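PDB 5NV9: Sodium/sialic acid symporter SiaT from Proteus mirabilis, which couples the inward Na+ gradient to the uptake of the sialic acid N-acetylneuraminic acid across the bacterial inner membrane. Local coordinates for residues V52-T57 against V258-V263; F202-G207 against L295-Q300; T225-S230 against V238-F243. One frame throughout, in Å; residues are numbered along the deposited sequence.

Interaction 1 of 3, residues V52-T57 against V258-V263; sequences VSVFAT and VQRYIV. With NA (sodium ion), chain B.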
loop_
_atom_site.group_PDB
_atom_site.type_symbol
_atom_site.label_atom_id
_atom_site.label_comp_id
_atom_site.label_asym_id
_atom_site.label_seq_id
_atom_site.Cartn_x
_atom_site.Cartn_y
_atom_site.Cartn_z
ATOM N N VAL A 52 -0.881 -1.384 -13.453
ATOM C CA VAL A 52 -1.321 -2.553 -12.688
ATOM C C VAL A 52 -0.438 -2.799 -11.428
ATOM O O VAL A 52 -0.879 -3.296 -10.356
ATOM C CB VAL A 52 -1.363 -3.859 -13.564
ATOM C CG1 VAL A 52 -1.909 -5.007 -12.699
ATOM C CG2 VAL A 52 -2.309 -3.648 -14.784
ATOM N N SER A 53 0.818 -2.535 -11.584
ATOM C CA SER A 53 1.778 -2.694 -10.487
ATOM C C SER A 53 1.515 -1.684 -9.348
ATOM O O SER A 53 1.732 -2.016 -8.163
ATOM C CB SER A 53 3.234 -2.513 -11.000
ATOM O OG SER A 53 4.142 -2.616 -9.906
ATOM N N VAL A 54 1.046 -0.487 -9.718
ATOM C CA VAL A 54 0.722 0.570 -8.715
ATOM C C VAL A 54 -0.488 0.075 -7.921
ATOM O O VAL A 54 -0.484 0.123 -6.734
ATOM C CB VAL A 54 0.319 1.937 -9.367
ATOM C CG1 VAL A 54 -0.347 2.841 -8.344
ATOM C CG2 VAL A 54 1.486 2.655 -9.987
ATOM N N PHE A 55 -1.527 -0.415 -8.616
ATOM C CA PHE A 55 -2.752 -0.955 -7.964
ATOM C C PHE A 55 -2.396 -2.111 -7.022
ATOM O O PHE A 55 -2.863 -2.148 -5.883
ATOM C CB PHE A 55 -3.806 -1.354 -9.021
ATOM C CG PHE A 55 -5.099 -1.919 -8.455
ATOM C CD1 PHE A 55 -5.995 -1.092 -7.814
ATOM C CD2 PHE A 55 -5.435 -3.279 -8.614
ATOM C CE1 PHE A 55 -7.174 -1.589 -7.303
ATOM C CE2 PHE A 55 -6.616 -3.776 -8.101
ATOM C CZ PHE A 55 -7.490 -2.928 -7.457
ATOM N N ALA A 56 -1.540 -3.034 -7.480
ATOM C CA ALA A 56 -1.192 -4.242 -6.693
ATOM C C ALA A 56 -0.255 -3.912 -5.517
ATOM O O ALA A 56 -0.345 -4.535 -4.481
ATOM C CB ALA A 56 -0.578 -5.325 -7.561
ATOM N N THR A 57 0.591 -2.923 -5.684
ATOM C CA THR A 57 1.449 -2.349 -4.608
ATOM C C THR A 57 0.537 -1.782 -3.503
ATOM O O THR A 57 0.734 -2.096 -2.370
ATOM C CB THR A 57 2.429 -1.269 -5.178
ATOM O OG1 THR A 57 3.388 -1.872 -6.061
ATOM C CG2 THR A 57 3.225 -0.446 -4.066
ATOM N N VAL A 258 5.627 6.139 -6.196
ATOM C CA VAL A 258 6.343 7.142 -6.949
ATOM C C VAL A 258 7.386 6.515 -7.842
ATOM O O VAL A 258 7.621 6.950 -8.960
ATOM C CB VAL A 258 7.020 8.223 -6.022
ATOM C CG1 VAL A 258 7.854 9.148 -6.864
ATOM C CG2 VAL A 258 5.987 9.063 -5.318
ATOM N N GLN A 259 8.024 5.472 -7.364
ATOM C CA GLN A 259 8.940 4.683 -8.212
ATOM C C GLN A 259 8.352 4.210 -9.545
ATOM O O GLN A 259 9.065 4.138 -10.560
ATOM C CB GLN A 259 9.418 3.468 -7.419
ATOM C CG GLN A 259 10.866 3.105 -7.646
ATOM C CD GLN A 259 11.221 1.837 -6.909
ATOM O OE1 GLN A 259 10.656 1.592 -5.835
ATOM N NE2 GLN A 259 12.124 1.003 -7.486
ATOM N N ARG A 260 7.062 3.885 -9.568
ATOM C CA ARG A 260 6.423 3.469 -10.834
ATOM C C ARG A 260 6.270 4.598 -11.838
ATOM O O ARG A 260 6.043 4.328 -13.002
ATOM C CB ARG A 260 5.055 2.833 -10.603
ATOM C CG ARG A 260 5.093 1.363 -10.304
ATOM C CD ARG A 260 5.375 1.064 -8.858
ATOM N NE ARG A 260 5.571 -0.375 -8.649
ATOM C CZ ARG A 260 6.410 -0.906 -7.755
ATOM N NH1 ARG A 260 7.124 -0.134 -6.959
ATOM N NH2 ARG A 260 6.553 -2.212 -7.692
ATOM N N TYR A 261 6.377 5.858 -11.408
ATOM C CA TYR A 261 6.275 6.979 -12.326
ATOM C C TYR A 261 7.509 7.166 -13.209
ATOM O O TYR A 261 7.427 7.866 -14.218
ATOM C CB TYR A 261 6.018 8.296 -11.554
ATOM C CG TYR A 261 4.752 8.296 -10.637
ATOM C CD1 TYR A 261 3.666 7.419 -10.829
ATOM C CD2 TYR A 261 4.664 9.206 -9.586
ATOM C CE1 TYR A 261 2.530 7.469 -9.989
ATOM C CE2 TYR A 261 3.530 9.284 -8.777
ATOM C CZ TYR A 261 2.478 8.416 -8.941
ATOM O OH TYR A 261 1.402 8.572 -8.047
ATOM N N ILE A 262 8.645 6.595 -12.809
ATOM C CA ILE A 262 9.923 6.801 -13.498
ATOM C C ILE A 262 10.421 5.543 -14.261
ATOM O O ILE A 262 11.471 5.571 -14.906
ATOM C CB ILE A 262 10.983 7.365 -12.509
ATOM C CG1 ILE A 262 11.200 6.494 -11.277
ATOM C CG2 ILE A 262 10.476 8.690 -11.931
ATOM C CD1 ILE A 262 12.279 5.473 -11.431
ATOM N N VAL A 263 9.685 4.433 -14.178
ATOM C CA VAL A 263 10.095 3.225 -14.916
ATOM C C VAL A 263 9.677 3.203 -16.375
ATOM O O VAL A 263 10.168 2.347 -17.160
ATOM C CB VAL A 263 9.588 1.928 -14.233
ATOM C CG1 VAL A 263 10.183 1.769 -12.868
ATOM C CG2 VAL A 263 8.086 1.847 -14.178
HETATM NA NA NA B . -0.697 -6.025 -2.973
#
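Ser53 meets Arg260 where the helix of residues 47-58, part of the LeuT-fold core of this symporter, packs against the cytoplasmic loop before helix 267-301. Ser53 OG lies anti to its own backbone N (chi1 178°), which directs it at the arginine, and it accepts a hydrogen bond of 2.9 Å from Arg260 NE. The N-H...O angle of 163° makes the bond nearly straight, and OG lies only 5° out of the guanidinium plane, so the bond enters at the edge of the group. Ser53 OG is also hydrogen-bonded to Asp182, a ligand of the second sodium ion, which makes the serine a link between the arginine and that site. One residue on, Val54 presses its CG2 branch against the aliphatic root of the same arginine, 3.6 Å from Arg260 CB; the two side chains run past each other in opposite directions. Ala56, which does not touch the loop, gives its carbonyl O to a sodium ion at 2.1 Å, together with Leu59, Ala339, Ser342 and Ser343. One helical turn after Ser53, Thr57 is hydrogen-bonded to Ser346, another ligand of the second sodium. Its OG1 also bonds to Ser53 O at 2.7 Å, from the opposite face of that carbonyl to Thr57 N, and lies 3.4 Å above the plane of the Arg260 guanidinium, offset toward its rim.

Interaction 2 of 3, residues F202-G207 against L295-Q300; sequences FKVDGG and LFVYYQ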
loop_
_atom_site.group_PDB
_atom_site.type_symbol
_atom_site.label_atom_id
_atom_site.label_comp_id
_atom_site.label_asym_id
_atom_site.label_seq_id
_atom_site.Cartn_x
_atom_site.Cartn_y
_atom_site.Cartn_z
ATOM N N PHE A 202 -24.650 -16.851 -6.147
ATOM C CA PHE A 202 -25.270 -18.146 -6.479
ATOM C C PHE A 202 -25.701 -18.899 -5.247
ATOM O O PHE A 202 -26.540 -19.751 -5.336
ATOM C CB PHE A 202 -24.384 -18.990 -7.366
ATOM C CG PHE A 202 -24.478 -18.619 -8.833
ATOM C CD1 PHE A 202 -25.519 -19.101 -9.619
ATOM C CD2 PHE A 202 -23.529 -17.798 -9.431
ATOM C CE1 PHE A 202 -25.607 -18.767 -10.967
ATOM C CE2 PHE A 202 -23.601 -17.454 -10.778
ATOM C CZ PHE A 202 -24.651 -17.933 -11.546
ATOM N N LYS A 203 -25.152 -18.592 -4.092
ATOM C CA LYS A 203 -25.563 -19.262 -2.840
ATOM C C LYS A 203 -26.600 -18.518 -1.979
ATOM O O LYS A 203 -27.058 -19.034 -0.980
ATOM C CB LYS A 203 -24.346 -19.545 -1.989
ATOM C CG LYS A 203 -23.372 -20.386 -2.753
ATOM C CD LYS A 203 -22.198 -20.742 -1.889
ATOM C CE LYS A 203 -22.186 -22.226 -1.594
ATOM N NZ LYS A 203 -21.282 -22.865 -2.580
ATOM N N VAL A 204 -26.898 -17.289 -2.331
ATOM C CA VAL A 204 -27.910 -16.532 -1.627
ATOM C C VAL A 204 -29.212 -16.823 -2.337
ATOM O O VAL A 204 -29.298 -16.691 -3.544
ATOM C CB VAL A 204 -27.598 -15.031 -1.637
ATOM C CG1 VAL A 204 -28.803 -14.209 -1.234
ATOM C CG2 VAL A 204 -26.424 -14.735 -0.719
ATOM N N ASP A 205 -30.197 -17.290 -1.561
ATOM C CA ASP A 205 -31.534 -17.500 -2.008
ATOM C C ASP A 205 -32.039 -16.118 -2.432
ATOM O O ASP A 205 -32.114 -15.179 -1.599
ATOM C CB ASP A 205 -32.382 -18.131 -0.863
ATOM C CG ASP A 205 -33.854 -18.365 -1.254
ATOM O OD1 ASP A 205 -34.076 -18.689 -2.420
ATOM O OD2 ASP A 205 -34.784 -18.246 -0.407
ATOM N N GLY A 206 -32.314 -15.971 -3.722
ATOM C CA GLY A 206 -32.736 -14.675 -4.337
ATOM C C GLY A 206 -31.651 -13.897 -5.069
ATOM O O GLY A 206 -31.921 -12.848 -5.681
ATOM N N GLY A 207 -30.407 -14.409 -4.992
ATOM C CA GLY A 207 -29.283 -13.909 -5.761
ATOM C C GLY A 207 -28.942 -12.467 -5.504
ATOM O O GLY A 207 -29.258 -11.875 -4.429
ATOM N N LEU A 295 -21.872 -11.479 1.970
ATOM C CA LEU A 295 -21.660 -12.443 3.030
ATOM C C LEU A 295 -22.605 -12.228 4.169
ATOM O O LEU A 295 -22.959 -13.193 4.849
ATOM C CB LEU A 295 -20.236 -12.386 3.576
ATOM C CG LEU A 295 -19.138 -12.961 2.657
ATOM C CD1 LEU A 295 -17.787 -12.671 3.172
ATOM C CD2 LEU A 295 -19.273 -14.439 2.446
ATOM N N PHE A 296 -22.912 -10.943 4.428
ATOM C CA PHE A 296 -23.859 -10.540 5.433
ATOM C C PHE A 296 -25.231 -11.151 5.130
ATOM O O PHE A 296 -25.867 -11.737 6.025
ATOM C CB PHE A 296 -23.939 -9.020 5.493
ATOM C CG PHE A 296 -25.163 -8.526 6.148
ATOM C CD1 PHE A 296 -25.294 -8.615 7.496
ATOM C CD2 PHE A 296 -26.165 -7.981 5.402
ATOM C CE1 PHE A 296 -26.439 -8.182 8.139
ATOM C CE2 PHE A 296 -27.328 -7.550 6.030
ATOM C CZ PHE A 296 -27.469 -7.658 7.395
ATOM N N VAL A 297 -25.692 -10.997 3.880
ATOM C CA VAL A 297 -26.947 -11.619 3.452
ATOM C C VAL A 297 -26.869 -13.139 3.535
ATOM O O VAL A 297 -27.782 -13.782 4.043
ATOM C CB VAL A 297 -27.392 -11.143 2.092
ATOM C CG1 VAL A 297 -28.700 -11.804 1.708
ATOM C CG2 VAL A 297 -27.561 -9.642 2.118
ATOM N N TYR A 298 -25.756 -13.725 3.095
ATOM C CA TYR A 298 -25.638 -15.133 3.132
ATOM C C TYR A 298 -25.712 -15.685 4.555
ATOM O O TYR A 298 -26.405 -16.668 4.771
ATOM C CB TYR A 298 -24.377 -15.624 2.424
ATOM C CG TYR A 298 -24.167 -17.130 2.482
ATOM C CD1 TYR A 298 -24.834 -18.007 1.606
ATOM C CD2 TYR A 298 -23.300 -17.681 3.402
ATOM C CE1 TYR A 298 -24.636 -19.381 1.677
ATOM C CE2 TYR A 298 -23.101 -19.039 3.474
ATOM C CZ TYR A 298 -23.740 -19.888 2.608
ATOM O OH TYR A 298 -23.451 -21.249 2.740
ATOM N N TYR A 299 -25.031 -15.083 5.532
ATOM C CA TYR A 299 -25.076 -15.662 6.864
ATOM C C TYR A 299 -26.309 -15.271 7.697
ATOM O O TYR A 299 -26.525 -15.853 8.745
ATOM C CB TYR A 299 -23.742 -15.410 7.611
ATOM C CG TYR A 299 -22.634 -16.252 7.047
ATOM C CD1 TYR A 299 -22.559 -17.633 7.315
ATOM C CD2 TYR A 299 -21.648 -15.692 6.269
ATOM C CE1 TYR A 299 -21.539 -18.427 6.784
ATOM C CE2 TYR A 299 -20.602 -16.451 5.769
ATOM C CZ TYR A 299 -20.540 -17.834 6.002
ATOM O OH TYR A 299 -19.506 -18.583 5.431
ATOM N N GLN A 300 -27.097 -14.289 7.242
ATOM C CA GLN A 300 -28.428 -14.039 7.740
ATOM C C GLN A 300 -29.412 -15.106 7.235
ATOM O O GLN A 300 -30.361 -15.402 7.911
ATOM C CB GLN A 300 -28.934 -12.694 7.262
ATOM C CG GLN A 300 -28.263 -11.508 7.939
ATOM C CD GLN A 300 -28.617 -11.412 9.408
ATOM O OE1 GLN A 300 -27.817 -11.694 10.258
ATOM N NE2 GLN A 300 -29.819 -11.020 9.688
#
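Tyr298, on the periplasmic part of helix 267-301, meets Lys203 and Val204 at the point where helix 155-203 ends and the chain turns away. The closest pair of CA atoms agrees with this: Val204 CA and Tyr298 CA are 5.5 Å apart. Followed outward, the tyrosine begins with CB, which has Val204 CG2 beside it at 3.9 Å; here the two side chains pass in opposite directions. With CG anti to the backbone N (chi1 178°), the ring is carried on toward Lys203, and one edge of it does the touching. Tyr298 CD1 lies 3.6 Å from the carbonyl oxygen Lys203 O, which sits in the ring plane. The next atom, Tyr298 CE1, has Lys203 CB at 3.7 Å as well as the same carbonyl. The carbonyl thus meets the ring edge in plane, whereas the methylene sits beside CE1 but well off the plane; no polar bond joins the segments. At the tip, the hydroxyl lies near the Glu323 carboxylate, while Glu323 O accepts a hydrogen bond from Lys203 NZ. Beside the tyrosine, the Val204 and Val297 side chains cross at about a right angle, Val204 CG1 and Val297 CG1 being 3.8 Å apart. Val204 also opens a type II turn to Gly207, closed by Gly207 N bonding to Val204 O at 2.9 Å. The contact therefore joins the periplasmic ends of two long helices: helix 207-217 packs on Val204 and Val297, while Phe319 of helix 315-323 touches Lys203 and meets the Tyr298 ring edge to face.

Interaction 3 of 3, residues T225-S230 against V238-F243; sequences TQWRWS and VLMIGF. With SLB (N-acetyl-beta-neuraminic acid), chain D.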
loop_
_atom_site.group_PDB
_atom_site.type_symbol
_atom_site.label_atom_id
_atom_site.label_comp_id
_atom_site.label_asym_id
_atom_site.label_seq_id
_atom_site.Cartn_x
_atom_site.Cartn_y
_atom_site.Cartn_z
ATOM N N THR A 225 -27.213 8.883 8.537
ATOM C CA THR A 225 -26.803 9.114 9.905
ATOM C C THR A 225 -25.291 9.291 10.026
ATOM O O THR A 225 -24.805 9.823 11.044
ATOM C CB THR A 225 -27.230 7.956 10.829
ATOM O OG1 THR A 225 -26.820 6.718 10.262
ATOM C CG2 THR A 225 -28.737 7.925 10.980
ATOM N N GLN A 226 -24.542 8.862 9.009
ATOM C CA GLN A 226 -23.107 9.137 8.961
ATOM C C GLN A 226 -22.718 10.440 8.241
ATOM O O GLN A 226 -21.525 10.731 8.095
ATOM C CB GLN A 226 -22.414 7.959 8.327
ATOM C CG GLN A 226 -22.552 6.737 9.173
ATOM C CD GLN A 226 -21.859 6.897 10.504
ATOM O OE1 GLN A 226 -22.499 7.079 11.558
ATOM N NE2 GLN A 226 -20.537 6.874 10.467
ATOM N N TRP A 227 -23.683 11.231 7.789
ATOM C CA TRP A 227 -23.366 12.531 7.223
ATOM C C TRP A 227 -23.450 13.534 8.390
ATOM O O TRP A 227 -24.485 14.141 8.624
ATOM C CB TRP A 227 -24.298 12.911 6.059
ATOM C CG TRP A 227 -23.957 14.253 5.475
ATOM C CD1 TRP A 227 -24.650 15.413 5.654
ATOM C CD2 TRP A 227 -22.819 14.591 4.648
ATOM N NE1 TRP A 227 -24.030 16.454 4.980
ATOM C CE2 TRP A 227 -22.907 15.977 4.360
ATOM C CE3 TRP A 227 -21.754 13.863 4.120
ATOM C CZ2 TRP A 227 -21.963 16.646 3.592
ATOM C CZ3 TRP A 227 -20.807 14.538 3.337
ATOM C CH2 TRP A 227 -20.925 15.914 3.088
ATOM N N ARG A 228 -22.348 13.692 9.117
ATOM C CA ARG A 228 -22.328 14.539 10.284
ATOM C C ARG A 228 -20.895 14.794 10.594
ATOM O O ARG A 228 -20.082 13.944 10.341
ATOM C CB ARG A 228 -23.013 13.865 11.478
ATOM C CG ARG A 228 -22.396 12.567 11.926
ATOM C CD ARG A 228 -23.134 11.966 13.116
ATOM N NE ARG A 228 -22.679 10.574 13.251
ATOM C CZ ARG A 228 -21.773 10.100 14.120
ATOM N NH1 ARG A 228 -21.224 10.841 15.053
ATOM N NH2 ARG A 228 -21.414 8.822 14.061
ATOM N N TRP A 229 -20.572 15.975 11.111
ATOM C CA TRP A 229 -19.226 16.234 11.587
ATOM C C TRP A 229 -18.941 15.431 12.878
ATOM O O TRP A 229 -19.823 15.248 13.733
ATOM C CB TRP A 229 -19.006 17.754 11.874
ATOM C CG TRP A 229 -17.573 17.973 12.096
ATOM C CD1 TRP A 229 -16.933 18.204 13.293
ATOM C CD2 TRP A 229 -16.540 17.819 11.111
ATOM N NE1 TRP A 229 -15.550 18.234 13.096
ATOM C CE2 TRP A 229 -15.294 18.004 11.767
ATOM C CE3 TRP A 229 -16.549 17.540 9.744
ATOM C CZ2 TRP A 229 -14.087 17.950 11.096
ATOM C CZ3 TRP A 229 -15.342 17.462 9.087
ATOM C CH2 TRP A 229 -14.122 17.674 9.764
ATOM N N SER A 230 -17.692 15.017 13.052
ATOM C CA SER A 230 -17.258 14.447 14.312
ATOM C C SER A 230 -15.769 14.690 14.462
ATOM O O SER A 230 -15.066 14.894 13.490
ATOM C CB SER A 230 -17.615 12.965 14.377
ATOM O OG SER A 230 -17.297 12.374 15.626
ATOM N N VAL A 238 -15.303 13.032 7.944
ATOM C CA VAL A 238 -13.975 12.632 8.523
ATOM C C VAL A 238 -13.137 11.720 7.613
ATOM O O VAL A 238 -11.957 11.971 7.325
ATOM C CB VAL A 238 -14.182 12.006 9.910
ATOM C CG1 VAL A 238 -12.851 11.545 10.499
ATOM C CG2 VAL A 238 -14.860 13.042 10.808
ATOM N N LEU A 239 -13.764 10.656 7.113
ATOM C CA LEU A 239 -13.087 9.773 6.195
ATOM C C LEU A 239 -12.793 10.429 4.812
ATOM O O LEU A 239 -11.794 10.104 4.204
ATOM C CB LEU A 239 -13.813 8.428 6.066
ATOM C CG LEU A 239 -15.171 8.457 5.414
ATOM C CD1 LEU A 239 -14.977 8.476 3.916
ATOM C CD2 LEU A 239 -16.031 7.248 5.798
HETATM N N MSE A 240 -13.604 11.376 4.349
HETATM C CA MSE A 240 -13.289 12.124 3.142
HETATM C C MSE A 240 -12.033 12.965 3.299
HETATM O O MSE A 240 -11.142 12.874 2.466
HETATM C CB MSE A 240 -14.432 13.017 2.688
HETATM C CG MSE A 240 -15.447 12.141 1.980
HETATM SE SE MSE A 240 -17.069 13.173 1.505
HETATM C CE MSE A 240 -16.351 13.651 -0.277
ATOM N N ILE A 241 -11.929 13.773 4.359
ATOM C CA ILE A 241 -10.707 14.534 4.585
ATOM C C ILE A 241 -9.538 13.601 4.895
ATOM O O ILE A 241 -8.452 13.762 4.324
ATOM C CB ILE A 241 -10.811 15.559 5.728
ATOM C CG1 ILE A 241 -12.093 16.352 5.627
ATOM C CG2 ILE A 241 -9.661 16.562 5.624
ATOM C CD1 ILE A 241 -12.518 16.875 6.983
ATOM N N GLY A 242 -9.787 12.588 5.729
ATOM C CA GLY A 242 -8.767 11.588 6.054
ATOM C C GLY A 242 -8.240 10.834 4.825
ATOM O O GLY A 242 -7.012 10.738 4.611
ATOM N N PHE A 243 -9.141 10.300 3.987
ATOM C CA PHE A 243 -8.682 9.602 2.778
ATOM C C PHE A 243 -8.036 10.517 1.727
ATOM O O PHE A 243 -7.072 10.081 1.043
ATOM C CB PHE A 243 -9.770 8.746 2.123
ATOM C CG PHE A 243 -9.944 7.403 2.776
ATOM C CD1 PHE A 243 -8.864 6.608 3.041
ATOM C CD2 PHE A 243 -11.177 6.977 3.197
ATOM C CE1 PHE A 243 -8.999 5.359 3.674
ATOM C CE2 PHE A 243 -11.326 5.745 3.825
ATOM C CZ PHE A 243 -10.236 4.926 4.069
HETATM C C1 SLB D . -4.065 -1.692 1.444
HETATM C C2 SLB D . -4.404 -0.246 1.207
HETATM C C3 SLB D . -5.034 0.323 2.458
HETATM C C4 SLB D . -5.610 1.740 2.240
HETATM C C5 SLB D . -6.643 1.594 1.123
HETATM C C6 SLB D . -5.972 1.013 -0.140
HETATM C C7 SLB D . -6.918 0.798 -1.329
HETATM C C8 SLB D . -6.198 0.211 -2.515
HETATM C C9 SLB D . -7.099 0.154 -3.748
HETATM C C10 SLB D . -8.582 3.105 0.910
HETATM C C11 SLB D . -9.041 4.361 0.215
HETATM N N5 SLB D . -7.263 2.888 0.803
HETATM O O1A SLB D . -4.922 -2.576 1.100
HETATM O O1B SLB D . -2.949 -1.966 2.028
HETATM O O2 SLB D . -3.219 0.521 0.849
HETATM O O4 SLB D . -6.264 2.242 3.456
HETATM O O6 SLB D . -5.388 -0.253 0.153
HETATM O O7 SLB D . -7.960 -0.123 -0.991
HETATM O O8 SLB D . -5.034 0.977 -2.805
HETATM O O9 SLB D . -7.472 1.474 -4.217
HETATM O O10 SLB D . -9.364 2.322 1.474
#
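Val238 and Ser230 make the first meeting between a periplasmic loop and helix 236-253, a transmembrane helix of the LeuT fold over whose first turns the loop folds back. The CG2 branch of Val238, beside its backbone N, comes within 3.3 Å of Ser230 O. A methyl is no hydrogen-bond donor in the usual sense, and this carbonyl oxygen, buried by the contact, has no polar partner in the model. The serine's own hydroxyl is engaged elsewhere: its OG bonds to the backbone N atoms of Thr232 and Asp233, within the loop. Met240, present as selenomethionine, reaches back toward the loop and sets its SE atom near the plane of the Trp227 indole, 4.4 Å from CZ3 at the edge of the six-membered ring, a loose contact on the surface. Ile241 makes a closer one. Its CG1 stands beside the backbone N (chi1 -46°) and anti to the carbonyl carbon, and CD1 at the end of that branch meets the rim of Trp229, 3.3 Å from CH2 and 3.6 Å from CZ3. The methyl lies in the indole plane and the side chains cross at about a right angle, so the ring offers its edge to Ile241; this same indole packs edge to face with Trp231. Phe243 closes the segment on the sialic acid side of the helix with a ring that also packs edge to face with Phe78 and with Phe459. The acetamido methyl of the bound sugar, C11, lies 3.5 Å above one face of that ring and offset toward its rim, while Phe243 CE1 comes 3.6 Å from the acetamido carbon C10.

In the fold
Interaction 1 is the core contact: its touching residues are all buried, its centre lies about 11 Å from that of the chain, and it alone has a hydrogen bond between its segments. Interactions 2 and 3 lie on the periplasmic side, with centres about 31 and 22 Å out, and rely on apolar and ring-edge contacts; interaction 2 is largely buried, interaction 3 lies at the surface. Helix 267-301 relates interactions 1 and 2, since it carries residues 295-300 and also touches Val54, Phe55 and Tyr261. The substrate relates interactions 1 and 3 through Phe55 and Phe243, although their nearest atoms are about 13 Å apart.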